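Local coordinates for protein acetyltransferase, GNAT family (Streptococcus agalactiae 2603V/R, PDB 2PC1) that probably transfers an acyl group, most likely acetyl from acetyl-CoA as in other GNAT-family enzymes, to an acceptor that has not been identified, at residues Ala87-His92 with Phe114-Ile119; Arg146-Glu151 with Gly175-Tyr180. All blocks are in the same frame, centred on the assembly; numbering follows the deposited sequence.

Interaction 1. Residues Ala87-His92 with Phe114-Ile119; sequences AVIDGH and FHRIAI. With SO4 (sulfate ion), chain B.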
loop_
_atom_site.group_PDB
_atom_site.type_symbol
_atom_site.label_atom_id
_atom_site.label_comp_id
_atom_site.label_asym_id
_atom_site.label_seq_id
_atom_site.Cartn_x
_atom_site.Cartn_y
_atom_site.Cartn_z
ATOM N N ALA A 87 3.238 -1.296 3.868
ATOM C CA ALA A 87 3.278 -0.741 5.206
ATOM C C ALA A 87 1.861 -0.390 5.634
ATOM O O ALA A 87 1.122 0.234 4.858
ATOM C CB ALA A 87 4.133 0.510 5.233
ATOM N N VAL A 88 1.491 -0.753 6.834
ATOM C CA VAL A 88 0.155 -0.529 7.389
ATOM C C VAL A 88 0.356 0.292 8.655
ATOM O O VAL A 88 1.017 -0.159 9.598
ATOM C CB VAL A 88 -0.546 -1.856 7.717
ATOM C CG1 VAL A 88 -1.912 -1.589 8.320
ATOM C CG2 VAL A 88 -0.657 -2.708 6.475
ATOM N N ILE A 89 -0.228 1.493 8.684
ATOM C CA ILE A 89 -0.049 2.391 9.810
ATOM C C ILE A 89 -1.404 2.748 10.404
ATOM O O ILE A 89 -2.307 3.193 9.688
ATOM C CB ILE A 89 0.644 3.679 9.364
ATOM C CG1 ILE A 89 1.993 3.361 8.699
ATOM C CG2 ILE A 89 0.851 4.596 10.564
ATOM C CD1 ILE A 89 2.750 4.574 8.201
ATOM N N ASP A 90 -1.533 2.550 11.712
ATOM C CA ASP A 90 -2.721 2.897 12.461
ATOM C C ASP A 90 -2.475 4.249 13.092
ATOM O O ASP A 90 -1.647 4.389 13.975
ATOM C CB ASP A 90 -2.946 1.817 13.539
ATOM C CG ASP A 90 -4.172 2.023 14.394
ATOM O OD1 ASP A 90 -4.988 2.930 14.154
ATOM O OD2 ASP A 90 -4.302 1.234 15.376
ATOM N N GLY A 91 -3.227 5.250 12.673
ATOM C CA GLY A 91 -3.069 6.583 13.228
ATOM C C GLY A 91 -3.563 7.613 12.243
ATOM O O GLY A 91 -4.538 7.390 11.563
ATOM N N HIS A 92 -2.844 8.715 12.130
ATOM C CA HIS A 92 -3.284 9.874 11.394
ATOM C C HIS A 92 -2.222 10.305 10.384
ATOM O O HIS A 92 -1.030 10.307 10.701
ATOM C CB HIS A 92 -3.531 11.006 12.367
ATOM C CG HIS A 92 -4.212 12.183 11.761
ATOM N ND1 HIS A 92 -5.558 12.189 11.477
ATOM C CD2 HIS A 92 -3.739 13.393 11.384
ATOM C CE1 HIS A 92 -5.883 13.361 10.966
ATOM N NE2 HIS A 92 -4.793 14.105 10.888
ATOM N N PHE A 114 -2.496 2.342 4.113
ATOM C CA PHE A 114 -1.527 1.493 3.452
ATOM C C PHE A 114 -0.613 2.355 2.624
ATOM O O PHE A 114 -1.093 3.175 1.863
ATOM C CB PHE A 114 -2.195 0.473 2.506
ATOM C CG PHE A 114 -3.146 -0.508 3.161
ATOM C CD1 PHE A 114 -3.242 -0.700 4.526
ATOM C CD2 PHE A 114 -4.004 -1.247 2.341
ATOM C CE1 PHE A 114 -4.145 -1.612 5.049
ATOM C CE2 PHE A 114 -4.901 -2.165 2.870
ATOM C CZ PHE A 114 -4.975 -2.349 4.204
ATOM N N HIS A 115 0.695 2.137 2.747
ATOM C CA HIS A 115 1.705 2.833 1.964
ATOM C C HIS A 115 2.667 1.807 1.389
ATOM O O HIS A 115 2.716 0.655 1.843
ATOM C CB HIS A 115 2.551 3.759 2.852
ATOM C CG HIS A 115 1.783 4.786 3.628
ATOM N ND1 HIS A 115 1.404 5.988 3.090
ATOM C CD2 HIS A 115 1.413 4.817 4.931
ATOM C CE1 HIS A 115 0.803 6.711 4.022
ATOM N NE2 HIS A 115 0.787 6.018 5.147
ATOM N N ARG A 116 3.463 2.232 0.421
ATOM C CA ARG A 116 4.608 1.452 -0.044
ATOM C C ARG A 116 4.191 0.069 -0.516
ATOM O O ARG A 116 4.854 -0.935 -0.251
ATOM C CB ARG A 116 5.714 1.412 1.012
ATOM C CG ARG A 116 6.333 2.776 1.178
ATOM C CD ARG A 116 7.360 2.853 2.292
ATOM N NE ARG A 116 6.800 2.789 3.647
ATOM C CZ ARG A 116 6.180 3.796 4.242
ATOM N NH1 ARG A 116 5.935 4.919 3.591
ATOM N NH2 ARG A 116 5.774 3.663 5.499
ATOM N N ILE A 117 3.076 0.002 -1.223
ATOM C CA ILE A 117 2.565 -1.245 -1.712
ATOM C C ILE A 117 3.370 -1.689 -2.922
ATOM O O ILE A 117 3.471 -0.979 -3.910
ATOM C CB ILE A 117 1.080 -1.135 -2.082
ATOM C CG1 ILE A 117 0.247 -0.771 -0.850
ATOM C CG2 ILE A 117 0.582 -2.467 -2.673
ATOM C CD1 ILE A 117 -1.146 -0.319 -1.173
ATOM N N ALA A 118 3.933 -2.882 -2.850
ATOM C CA ALA A 118 4.718 -3.421 -3.941
ATOM C C ALA A 118 4.238 -4.811 -4.206
ATOM O O ALA A 118 4.161 -5.652 -3.312
ATOM C CB ALA A 118 6.173 -3.418 -3.604
ATOM N N ILE A 119 3.884 -5.057 -5.451
ATOM C CA ILE A 119 3.190 -6.273 -5.810
ATOM C C ILE A 119 4.015 -6.879 -6.902
ATOM O O ILE A 119 4.245 -6.248 -7.943
ATOM C CB ILE A 119 1.781 -6.015 -6.349
ATOM C CG1 ILE A 119 0.947 -5.171 -5.363
ATOM C CG2 ILE A 119 1.113 -7.351 -6.667
ATOM C CD1 ILE A 119 0.706 -5.781 -3.987
HETATM S S SO4 B . 3.692 5.501 -1.445
HETATM O O1 SO4 B . 4.463 4.286 -1.341
HETATM O O2 SO4 B . 2.278 5.168 -1.305
HETATM O O3 SO4 B . 4.071 6.469 -0.435
HETATM O O4 SO4 B . 3.914 6.049 -2.780
#
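A87 and H115 face each other as an antiparallel hydrogen-bonded pair. The amide N of A87 donates to H115 O at 2.9 Å, and H115 N returns a bond of the same length to A87 O. Next to them V88 and F114 form a non-hydrogen-bonded pair on the buried face. Here packing is tight: their side chains lie side by side, and V88 CG2 meets F114 CD1 at 3.8 Å, so a branched residue and a flat ring together fill this layer. The face bearing A87, I89 and H115 is less enclosed. The I89 and H115 side chains cross at about a right angle, which brings I89 CD1 to 3.5 Å from H115 CD2, and the small A87 leaves room for the guanidinium of R116, whose NH2 comes within 3.6 Å of A87 CB. The R116 chain bends at CG-CD (chi3 -72°), turning its head back over H115 CB and leaving NE for a salt bridge with D67. At R116 the backbone takes a left-handed conformation (phi 57°) and the strand turns a corner; the backbone N of R116 donates to sulfate O1 at 2.9 Å. The sulfate, probably picked up from the crystallisation liquor, is also bound by Q51, W52 and Y58. On the face bearing V88 and F114, both side chains rest on L136 of helix 127-139, F114 also on L133, while beyond the corner A118 packs against helix 30-46.

Interaction 2. Residues Arg146-Glu151 with Gly175-Tyr180; sequences RCDTHE and GVRLAY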
loop_
_atom_site.group_PDB
_atom_site.type_symbol
_atom_site.label_atom_id
_atom_site.label_comp_id
_atom_site.label_asym_id
_atom_site.label_seq_id
_atom_site.Cartn_x
_atom_site.Cartn_y
_atom_site.Cartn_z
ATOM N N ARG A 146 -7.627 3.775 4.501
ATOM C CA ARG A 146 -7.334 4.822 3.525
ATOM C C ARG A 146 -6.069 4.504 2.738
ATOM O O ARG A 146 -5.210 3.743 3.163
ATOM C CB ARG A 146 -7.217 6.140 4.230
ATOM C CG ARG A 146 -8.502 6.452 4.998
ATOM C CD ARG A 146 -8.571 7.879 5.494
ATOM N NE ARG A 146 -9.710 7.987 6.408
ATOM C CZ ARG A 146 -10.163 9.128 6.914
ATOM N NH1 ARG A 146 -9.633 10.280 6.531
ATOM N NH2 ARG A 146 -11.107 9.101 7.827
ATOM N N CYS A 147 -5.937 5.102 1.582
ATOM C CA CYS A 147 -4.788 4.879 0.697
ATOM C C CYS A 147 -4.739 6.040 -0.245
ATOM O O CYS A 147 -5.771 6.664 -0.524
ATOM C CB CYS A 147 -4.960 3.587 -0.082
ATOM S SG CYS A 147 -3.448 2.983 -0.879
ATOM N N ASP A 148 -3.581 6.372 -0.736
ATOM C CA ASP A 148 -3.494 7.396 -1.782
ATOM C C ASP A 148 -2.579 6.843 -2.839
ATOM O O ASP A 148 -1.736 5.992 -2.564
ATOM C CB ASP A 148 -3.003 8.718 -1.263
ATOM C CG ASP A 148 -1.598 8.644 -0.696
ATOM O OD1 ASP A 148 -0.630 8.725 -1.468
ATOM O OD2 ASP A 148 -1.462 8.481 0.535
ATOM N N THR A 149 -2.731 7.301 -4.061
ATOM C CA THR A 149 -1.835 6.895 -5.123
ATOM C C THR A 149 -1.618 8.006 -6.116
ATOM O O THR A 149 -2.309 9.015 -6.141
ATOM C CB THR A 149 -2.324 5.599 -5.808
ATOM O OG1 THR A 149 -1.253 5.011 -6.552
ATOM C CG2 THR A 149 -3.470 5.836 -6.701
ATOM N N HIS A 150 -0.615 7.800 -6.950
ATOM C CA HIS A 150 -0.266 8.744 -7.984
ATOM C C HIS A 150 -1.333 8.746 -9.064
ATOM O O HIS A 150 -1.943 7.713 -9.385
ATOM C CB HIS A 150 1.085 8.323 -8.598
ATOM C CG HIS A 150 1.769 9.375 -9.420
ATOM N ND1 HIS A 150 1.409 9.695 -10.723
ATOM C CD2 HIS A 150 2.875 10.114 -9.149
ATOM C CE1 HIS A 150 2.238 10.622 -11.192
ATOM N NE2 HIS A 150 3.127 10.896 -10.250
ATOM N N GLU A 151 -1.505 9.911 -9.683
ATOM C CA GLU A 151 -2.446 10.053 -10.748
ATOM C C GLU A 151 -2.200 9.111 -11.905
ATOM O O GLU A 151 -3.139 8.725 -12.600
ATOM C CB GLU A 151 -2.423 11.501 -11.262
ATOM C CG GLU A 151 -3.049 12.481 -10.301
ATOM C CD GLU A 151 -2.925 13.904 -10.790
ATOM O OE1 GLU A 151 -1.799 14.345 -11.108
ATOM O OE2 GLU A 151 -3.958 14.567 -10.861
ATOM N N GLY A 175 3.471 16.593 -4.632
ATOM C CA GLY A 175 2.652 17.167 -5.691
ATOM C C GLY A 175 1.198 16.840 -5.420
ATOM O O GLY A 175 0.581 17.447 -4.557
ATOM N N VAL A 176 0.646 15.880 -6.146
ATOM C CA VAL A 176 -0.761 15.489 -5.959
ATOM C C VAL A 176 -0.879 13.991 -5.805
ATOM O O VAL A 176 -0.204 13.216 -6.479
ATOM C CB VAL A 176 -1.634 15.895 -7.166
ATOM C CG1 VAL A 176 -3.111 15.633 -6.876
ATOM C CG2 VAL A 176 -1.425 17.369 -7.530
ATOM N N ARG A 177 -1.752 13.574 -4.910
ATOM C CA ARG A 177 -2.126 12.178 -4.843
ATOM C C ARG A 177 -3.644 12.088 -4.818
ATOM O O ARG A 177 -4.331 12.981 -4.320
ATOM C CB ARG A 177 -1.522 11.469 -3.621
ATOM C CG ARG A 177 0.030 11.316 -3.663
ATOM C CD ARG A 177 0.447 10.329 -4.740
ATOM N NE ARG A 177 1.890 10.035 -4.819
ATOM C CZ ARG A 177 2.781 10.767 -5.492
ATOM N NH1 ARG A 177 2.439 11.891 -6.131
ATOM N NH2 ARG A 177 4.058 10.370 -5.510
ATOM N N LEU A 178 -4.140 10.985 -5.356
ATOM C CA LEU A 178 -5.558 10.637 -5.347
ATOM C C LEU A 178 -5.842 9.858 -4.089
ATOM O O LEU A 178 -5.189 8.856 -3.830
ATOM C CB LEU A 178 -5.896 9.816 -6.575
ATOM C CG LEU A 178 -5.591 10.478 -7.913
ATOM C CD1 LEU A 178 -5.968 9.572 -9.043
ATOM C CD2 LEU A 178 -6.333 11.820 -8.072
ATOM N N ALA A 179 -6.801 10.311 -3.298
ATOM C CA ALA A 179 -7.071 9.777 -1.993
ATOM C C ALA A 179 -8.324 8.908 -2.021
ATOM O O ALA A 179 -9.354 9.307 -2.579
ATOM C CB ALA A 179 -7.288 10.927 -1.035
ATOM N N TYR A 180 -8.257 7.749 -1.382
ATOM C CA TYR A 180 -9.273 6.714 -1.385
ATOM C C TYR A 180 -9.589 6.264 0.049
ATOM O O TYR A 180 -8.703 6.200 0.906
ATOM C CB TYR A 180 -8.797 5.503 -2.167
ATOM C CG TYR A 180 -8.728 5.713 -3.644
ATOM C CD1 TYR A 180 -7.641 6.307 -4.239
ATOM C CD2 TYR A 180 -9.763 5.305 -4.459
ATOM C CE1 TYR A 180 -7.562 6.494 -5.592
ATOM C CE2 TYR A 180 -9.707 5.484 -5.842
ATOM C CZ TYR A 180 -8.604 6.076 -6.399
ATOM O OH TYR A 180 -8.508 6.256 -7.767
HETATM O O HOH W 1 1.291 7.820 -3.212
HETATM O O HOH W 2 -0.004 12.180 -8.857
#
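C147 and Y180, and then T149 and L178, are joined by two pairs of antiparallel backbone hydrogen bonds. The shortest run from Y180 N to C147 O and from L178 N to T149 O, both 2.8 Å. Between these pairs D148 faces A179, and D148 CA makes a CA-H...O contact with L178 O at 3.0 Å.

The side chains of D148 and R177 do not form a direct salt bridge. D148 CG occupies the crowded position between its backbone N and carbonyl carbon (chi1 62°), and OD1 lies beside the aliphatic CG of R177; a water in the guanidinium plane joins the two, donating to OD1 and accepting from R177 NE at 2.8 Å. D148 OD2 is taken by the hydroxyl of Y96. The remaining guanidinium nitrogens are also engaged: NH1 donates to V176 O at 3.0 Å, from above the carbonyl plane, and NH2 pairs with D174. The imidazole of H150 sets CD2 over one guanidinium face, 3.5 Å from NH1, with the two planes 55° apart; its ND1 and NE2 bond to K152 N and D50. A second water lies over the H150 ring; it accepts from E151 N at 2.8 Å and donates to V176 O at 2.6 Å. H150 N, buried against R177 CD, has no partner in the model.

At the outer end L178 crosses E151 at about a right angle, its CG 4.0 Å from the CG of E151, whose OE2 bonds a glycerol probably from the crystallisation liquor. Arginine suits position 177, where its long arm brings three nitrogens to a water, a carbonyl and a carboxylate; its positive charge probably stabilises D148 electrostatically through the bridging water.

In the fold
Interactions 1 and 2 lie in one mixed sheet, their centres about 13 Å apart. Strands 111-119 and 144-149 run parallel side by side, joined by a probable hydrogen bond from F114 N to R146 O (3.2 Å). The corner at R116 then turns strand 111-119 away from strand 144-149, though I117 CD1 beyond it still packs on C147 SG at 4.0 Å. Such a parting of two parallel strands, one of them broken by a bulge, is the hallmark of the GNAT fold, where acetyl-CoA normally enters the resulting cleft. The sulfate held at R116 lies about 5 Å from the D148 side chain (nearest atoms), so both contacts lie near a site that can hold an anion and may belong to the active-site region.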